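PDB 4QMK: type III secretion system effector protein ExoU from Pseudomonas fluorescens, which is a secreted patatin-like phospholipase that probably hydrolyses host membrane lipids and is thought to be brought to the plasma membrane by a phosphatidylinositol 4,5-bisphosphate-binding domain. Local coordinates for residues Leu385-Asp390 / Gln412-Gln417; Thr495-Thr500 / Gln536-Val541. All coordinates share one frame; numbering follows the deposited sequence.

Interaction 1: residues Leu385-Asp390 / Gln412-Gln417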
loop_
_atom_site.group_PDB
_atom_site.type_symbol
_atom_site.label_atom_id
_atom_site.label_comp_id
_atom_site.label_asym_id
_atom_site.label_seq_id
_atom_site.Cartn_x
_atom_site.Cartn_y
_atom_site.Cartn_z
ATOM N N LEU A 385 -30.867 1.777 -23.834
ATOM C CA LEU A 385 -31.972 2.465 -23.232
ATOM C C LEU A 385 -32.415 3.571 -24.186
ATOM O O LEU A 385 -31.609 4.358 -24.625
ATOM C CB LEU A 385 -31.574 3.040 -21.881
ATOM C CG LEU A 385 -31.061 2.062 -20.831
ATOM C CD1 LEU A 385 -30.950 2.800 -19.500
ATOM C CD2 LEU A 385 -31.964 0.849 -20.673
ATOM N N PRO A 386 -33.702 3.606 -24.525
ATOM C CA PRO A 386 -34.202 4.619 -25.445
ATOM C C PRO A 386 -34.330 6.013 -24.808
ATOM O O PRO A 386 -34.730 6.137 -23.656
ATOM C CB PRO A 386 -35.589 4.089 -25.802
ATOM C CG PRO A 386 -36.028 3.396 -24.565
ATOM C CD PRO A 386 -34.784 2.757 -24.003
ATOM N N LEU A 387 -34.000 7.043 -25.572
ATOM C CA LEU A 387 -34.100 8.424 -25.099
ATOM C C LEU A 387 -35.193 9.218 -25.794
ATOM O O LEU A 387 -35.459 10.343 -25.401
ATOM C CB LEU A 387 -32.746 9.141 -25.253
ATOM C CG LEU A 387 -31.665 8.616 -24.298
ATOM C CD1 LEU A 387 -30.286 9.157 -24.650
ATOM C CD2 LEU A 387 -32.024 8.946 -22.852
ATOM N N ASN A 388 -35.842 8.621 -26.793
ATOM C CA ASN A 388 -36.846 9.308 -27.600
ATOM C C ASN A 388 -38.171 8.540 -27.754
ATOM O O ASN A 388 -38.179 7.360 -28.145
ATOM C CB ASN A 388 -36.279 9.571 -28.995
ATOM C CG ASN A 388 -37.251 10.328 -29.872
ATOM O OD1 ASN A 388 -37.917 11.274 -29.429
ATOM N ND2 ASN A 388 -37.351 9.922 -31.105
ATOM N N SER A 389 -39.283 9.225 -27.464
ATOM C CA SER A 389 -40.639 8.646 -27.569
ATOM C C SER A 389 -41.723 9.750 -27.645
ATOM O O SER A 389 -41.409 10.942 -27.612
ATOM C CB SER A 389 -40.920 7.728 -26.357
ATOM O OG SER A 389 -40.908 8.451 -25.121
ATOM N N ASP A 390 -42.991 9.332 -27.731
ATOM C CA ASP A 390 -44.149 10.250 -27.710
ATOM C C ASP A 390 -44.115 11.183 -26.498
ATOM O O ASP A 390 -44.440 12.353 -26.600
ATOM C CB ASP A 390 -45.465 9.454 -27.663
ATOM C CG ASP A 390 -45.628 8.638 -26.352
ATOM O OD1 ASP A 390 -44.615 8.087 -25.851
ATOM O OD2 ASP A 390 -46.775 8.557 -25.831
ATOM N N GLN A 412 -39.855 10.035 -14.388
ATOM C CA GLN A 412 -40.691 8.873 -14.115
ATOM C C GLN A 412 -40.981 8.164 -15.433
ATOM O O GLN A 412 -41.008 6.954 -15.496
ATOM C CB GLN A 412 -42.002 9.367 -13.424
ATOM C CG GLN A 412 -42.686 8.415 -12.421
ATOM C CD GLN A 412 -43.626 9.165 -11.407
ATOM O OE1 GLN A 412 -43.238 10.197 -10.795
ATOM N NE2 GLN A 412 -44.846 8.633 -11.208
ATOM N N HIS A 413 -41.168 8.923 -16.497
ATOM C CA HIS A 413 -41.467 8.330 -17.788
ATOM C C HIS A 413 -40.230 7.618 -18.435
ATOM O O HIS A 413 -40.333 6.493 -18.960
ATOM C CB HIS A 413 -42.005 9.362 -18.778
ATOM C CG HIS A 413 -42.286 8.759 -20.129
ATOM N ND1 HIS A 413 -43.410 7.993 -20.380
ATOM C CD2 HIS A 413 -41.526 8.690 -21.256
ATOM C CE1 HIS A 413 -43.355 7.519 -21.615
ATOM N NE2 HIS A 413 -42.223 7.927 -22.169
ATOM N N LEU A 414 -39.090 8.300 -18.401
ATOM C CA LEU A 414 -37.883 7.794 -18.991
ATOM C C LEU A 414 -37.478 6.531 -18.246
ATOM O O LEU A 414 -37.140 5.503 -18.855
ATOM C CB LEU A 414 -36.793 8.842 -18.925
ATOM C CG LEU A 414 -35.712 8.610 -19.955
ATOM C CD1 LEU A 414 -36.253 8.935 -21.335
ATOM C CD2 LEU A 414 -34.482 9.447 -19.640
ATOM N N GLN A 415 -37.604 6.597 -16.930
ATOM C CA GLN A 415 -37.313 5.452 -16.091
ATOM C C GLN A 415 -38.209 4.273 -16.431
ATOM O O GLN A 415 -37.767 3.133 -16.468
ATOM C CB GLN A 415 -37.432 5.833 -14.628
ATOM C CG GLN A 415 -36.324 6.800 -14.212
ATOM C CD GLN A 415 -36.535 7.397 -12.860
ATOM O OE1 GLN A 415 -37.510 7.092 -12.186
ATOM N NE2 GLN A 415 -35.592 8.232 -12.433
ATOM N N ALA A 416 -39.472 4.545 -16.706
ATOM C CA ALA A 416 -40.388 3.455 -17.092
ATOM C C ALA A 416 -40.066 2.899 -18.513
ATOM O O ALA A 416 -40.350 1.775 -18.776
ATOM C CB ALA A 416 -41.844 3.918 -16.984
ATOM N N GLN A 417 -39.496 3.709 -19.402
ATOM C CA GLN A 417 -39.086 3.244 -20.722
ATOM C C GLN A 417 -37.894 2.282 -20.600
ATOM O O GLN A 417 -37.820 1.251 -21.277
ATOM C CB GLN A 417 -38.648 4.413 -21.562
ATOM C CG GLN A 417 -39.772 5.322 -21.958
ATOM C CD GLN A 417 -40.360 4.918 -23.277
ATOM O OE1 GLN A 417 -41.465 4.365 -23.346
ATOM N NE2 GLN A 417 -39.601 5.161 -24.350
HETATM O O HOH W 1 -37.811 7.149 -24.013
#

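Interaction 2: residues Thr495-Thr500 / Gln536-Val541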
loop_
_atom_site.group_PDB
_atom_site.type_symbol
_atom_site.label_atom_id
_atom_site.label_comp_id
_atom_site.label_asym_id
_atom_site.label_seq_id
_atom_site.Cartn_x
_atom_site.Cartn_y
_atom_site.Cartn_z
ATOM N N THR A 495 4.601 -22.127 7.217
ATOM C CA THR A 495 4.000 -21.348 6.124
ATOM C C THR A 495 4.722 -21.590 4.784
ATOM O O THR A 495 4.093 -21.462 3.724
ATOM C CB THR A 495 3.883 -19.832 6.398
ATOM O OG1 THR A 495 5.182 -19.255 6.535
ATOM C CG2 THR A 495 3.047 -19.560 7.659
ATOM N N SER A 496 6.017 -21.926 4.802
ATOM C CA SER A 496 6.692 -22.256 3.541
ATOM C C SER A 496 6.381 -23.719 3.280
ATOM O O SER A 496 6.679 -24.586 4.108
ATOM C CB SER A 496 8.203 -22.020 3.579
ATOM O OG SER A 496 8.873 -23.098 4.203
ATOM N N LEU A 497 5.772 -23.976 2.132
ATOM C CA LEU A 497 5.314 -25.304 1.790
ATOM C C LEU A 497 6.382 -26.219 1.241
ATOM O O LEU A 497 7.274 -25.795 0.485
ATOM C CB LEU A 497 4.202 -25.206 0.766
ATOM C CG LEU A 497 3.480 -26.484 0.381
ATOM C CD1 LEU A 497 2.818 -27.154 1.564
ATOM C CD2 LEU A 497 2.434 -26.144 -0.651
ATOM N N VAL A 498 6.271 -27.491 1.633
ATOM C CA VAL A 498 7.143 -28.553 1.156
ATOM C C VAL A 498 6.296 -29.774 0.845
ATOM O O VAL A 498 5.145 -29.891 1.273
ATOM C CB VAL A 498 8.225 -28.931 2.185
ATOM C CG1 VAL A 498 9.155 -27.739 2.435
ATOM C CG2 VAL A 498 7.593 -29.424 3.486
ATOM N N ILE A 499 6.867 -30.682 0.080
ATOM C CA ILE A 499 6.154 -31.880 -0.285
ATOM C C ILE A 499 6.344 -32.893 0.817
ATOM O O ILE A 499 7.301 -33.664 0.818
ATOM C CB ILE A 499 6.595 -32.394 -1.668
ATOM C CG1 ILE A 499 6.248 -31.323 -2.730
ATOM C CG2 ILE A 499 5.899 -33.704 -1.994
ATOM C CD1 ILE A 499 7.053 -31.419 -4.008
ATOM N N THR A 500 5.435 -32.834 1.782
ATOM C CA THR A 500 5.414 -33.772 2.896
ATOM C C THR A 500 5.027 -35.157 2.371
ATOM O O THR A 500 4.601 -35.282 1.219
ATOM C CB THR A 500 4.359 -33.338 3.929
ATOM O OG1 THR A 500 3.065 -33.375 3.326
ATOM C CG2 THR A 500 4.625 -31.929 4.420
ATOM N N GLN A 536 -2.681 -22.598 -5.012
ATOM C CA GLN A 536 -1.713 -21.597 -5.458
ATOM C C GLN A 536 -0.346 -21.835 -4.809
ATOM O O GLN A 536 0.663 -21.834 -5.495
ATOM C CB GLN A 536 -2.226 -20.172 -5.172
ATOM C CG GLN A 536 -3.229 -19.664 -6.192
ATOM C CD GLN A 536 -2.583 -19.449 -7.565
ATOM O OE1 GLN A 536 -1.448 -18.976 -7.664
ATOM N NE2 GLN A 536 -3.295 -19.799 -8.624
ATOM N N GLN A 537 -0.293 -22.050 -3.499
ATOM C CA GLN A 537 1.026 -22.291 -2.860
ATOM C C GLN A 537 1.701 -23.506 -3.480
ATOM O O GLN A 537 2.915 -23.508 -3.705
ATOM C CB GLN A 537 0.937 -22.626 -1.381
ATOM C CG GLN A 537 0.232 -21.670 -0.471
ATOM C CD GLN A 537 0.185 -22.226 0.951
ATOM O OE1 GLN A 537 -0.896 -22.327 1.555
ATOM N NE2 GLN A 537 1.343 -22.635 1.473
ATOM N N LEU A 538 0.914 -24.559 -3.694
ATOM C CA LEU A 538 1.452 -25.772 -4.264
ATOM C C LEU A 538 1.958 -25.474 -5.659
ATOM O O LEU A 538 3.036 -25.944 -6.030
ATOM C CB LEU A 538 0.430 -26.900 -4.282
ATOM C CG LEU A 538 0.988 -28.147 -4.964
ATOM C CD1 LEU A 538 2.191 -28.735 -4.253
ATOM C CD2 LEU A 538 -0.105 -29.175 -5.119
ATOM N N LEU A 539 1.208 -24.687 -6.431
ATOM C CA LEU A 539 1.697 -24.321 -7.786
ATOM C C LEU A 539 3.008 -23.568 -7.745
ATOM O O LEU A 539 3.858 -23.766 -8.614
ATOM C CB LEU A 539 0.675 -23.535 -8.576
ATOM C CG LEU A 539 -0.512 -24.373 -9.042
ATOM C CD1 LEU A 539 -1.507 -23.497 -9.765
ATOM C CD2 LEU A 539 -0.055 -25.496 -9.928
ATOM N N GLN A 540 3.200 -22.728 -6.737
ATOM C CA GLN A 540 4.498 -22.016 -6.617
ATOM C C GLN A 540 5.629 -23.007 -6.395
ATOM O O GLN A 540 6.642 -22.954 -7.079
ATOM C CB GLN A 540 4.476 -20.976 -5.497
ATOM C CG GLN A 540 3.462 -19.848 -5.710
ATOM C CD GLN A 540 3.567 -19.211 -7.101
ATOM O OE1 GLN A 540 4.669 -19.034 -7.642
ATOM N NE2 GLN A 540 2.417 -18.890 -7.696
ATOM N N VAL A 541 5.432 -23.929 -5.452
ATOM C CA VAL A 541 6.416 -24.954 -5.168
ATOM C C VAL A 541 6.722 -25.707 -6.445
ATOM O O VAL A 541 7.865 -25.961 -6.767
ATOM C CB VAL A 541 5.903 -25.993 -4.144
ATOM C CG1 VAL A 541 6.907 -27.145 -4.043
ATOM C CG2 VAL A 541 5.663 -25.360 -2.781
#

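Interaction 1: residues Leu385-Asp390 / Gln412-Gln417
Ser-389 meets the imidazole of His-413 at the ring's edge: Ser-389 OG lies near the ring plane, 3.3 Å from His-413 NE2, in a moderately bent hydrogen bond (148°) in which either partner could be the donor. This is the polar end of a strand-to-helix contact in the patatin-like α/β fold, where the end of strand 382-389 runs past helix 408-431. A small hydroxyl suits Ser-389, because its short stem points toward the helix and delivers OG directly to the imidazole.

One helical turn on, Gln-417 reaches alongside the same serine. Its chain bends sharply at chi2 (-92°), folding the carboxamide toward the strand so that Gln-417 NE2 sits 3.5 Å from Ser-389 CB. That same Gln-417 NE2 donates to a water oxygen 2.7 Å away, and the water in turn gives a weak bond to the backbone O of Pro-386, linking amide and backbone across the gap. The Pro-386 ring crosses Gln-417 obliquely, with Pro-386 CG 4.0 Å from Gln-417 NE2; a compact, rigid ring fits here because it offers a carbon surface to the aliphatic part of the glutamine.

Deeper in, Leu-387 starts out pointing away from the helix, yet its branch returns, and Leu-387 CD2 touches Leu-414 CD2 at 4.1 Å. The other methyl, Leu-414 CD1, lies 3.9 Å from Pro-386 O. Both leucines are buried, and Leu-414 also rests on Phe-394, while Glu-338 accepts a hydrogen bond from Leu-387 N. Near the surface, the poorly ordered Asp-390 has OD1 4.4 Å from His-413 NE2, not in contact. The chemistry therefore grades from methyl packing to one hydrogen bond and a weak water bridge, and any pull of the mobile carboxylate on the imidazole's protonation would be slight.

Interaction 2: residues Thr495-Thr500 / Gln536-Val541
Gln-537 has its side-chain oxygen OE1 held by Asn-491 ND2 of helix 464-491, while Gln-537 NE2 passes Thr-495 O at 3.7 Å without bonding to it. The contact is a loop-on-helix packing in the C-terminal helical region: the connection between helices 464-491 and 501-513 lies against helix 533-544. A glutamine suits this border, since its aliphatic stem packs on carbon while its amide is bonded to polar partners.

Leu-497 is the main apolar residue of the loop. With chi1 near -174°, it swings its CG away from the backbone N, and Leu-497 CD2 comes to rest 3.8 Å from Leu-538 N and 3.9 Å from Gln-537 CB. Ile-487 and Ala-490 of helix 464-491 also touch it, so a branched leucine joins three elements. Val-541, one helical turn beyond Gln-537, crosses Leu-497 at about a right angle and brings a short, beta-branched surface to the loop.

Ile-499 centres an inverse gamma turn, and Ile-499 CD1 reaches Val-541 CG1 at 4.3 Å. Thr-500 follows, its OG1 capping helix 501-513 through a weak bond to Leu-503 N. Val-541 CG2 lies 3.8 Å from Leu-497 CB and 3.7 Å from Leu-497 O.

Interaction 1 is the more buried of the two, with two leucines inside the patatin-like α/β region, whereas interaction 2 lies near the surface of the C-terminal helical region. They share no helix or strand: interaction 1 joins a sheet strand to helix 408-431, and interaction 2 joins an interhelical loop to helix 533-544. Their centres are about 57 Å apart, on opposite sides of the chain's centre. Interaction 1 combines apolar packing with a hydrogen bond and a bridging water. Interaction 2 has no hydrogen bond across its segments and relies on aliphatic packing, while Glu-217 of the second subunit packs on its loop.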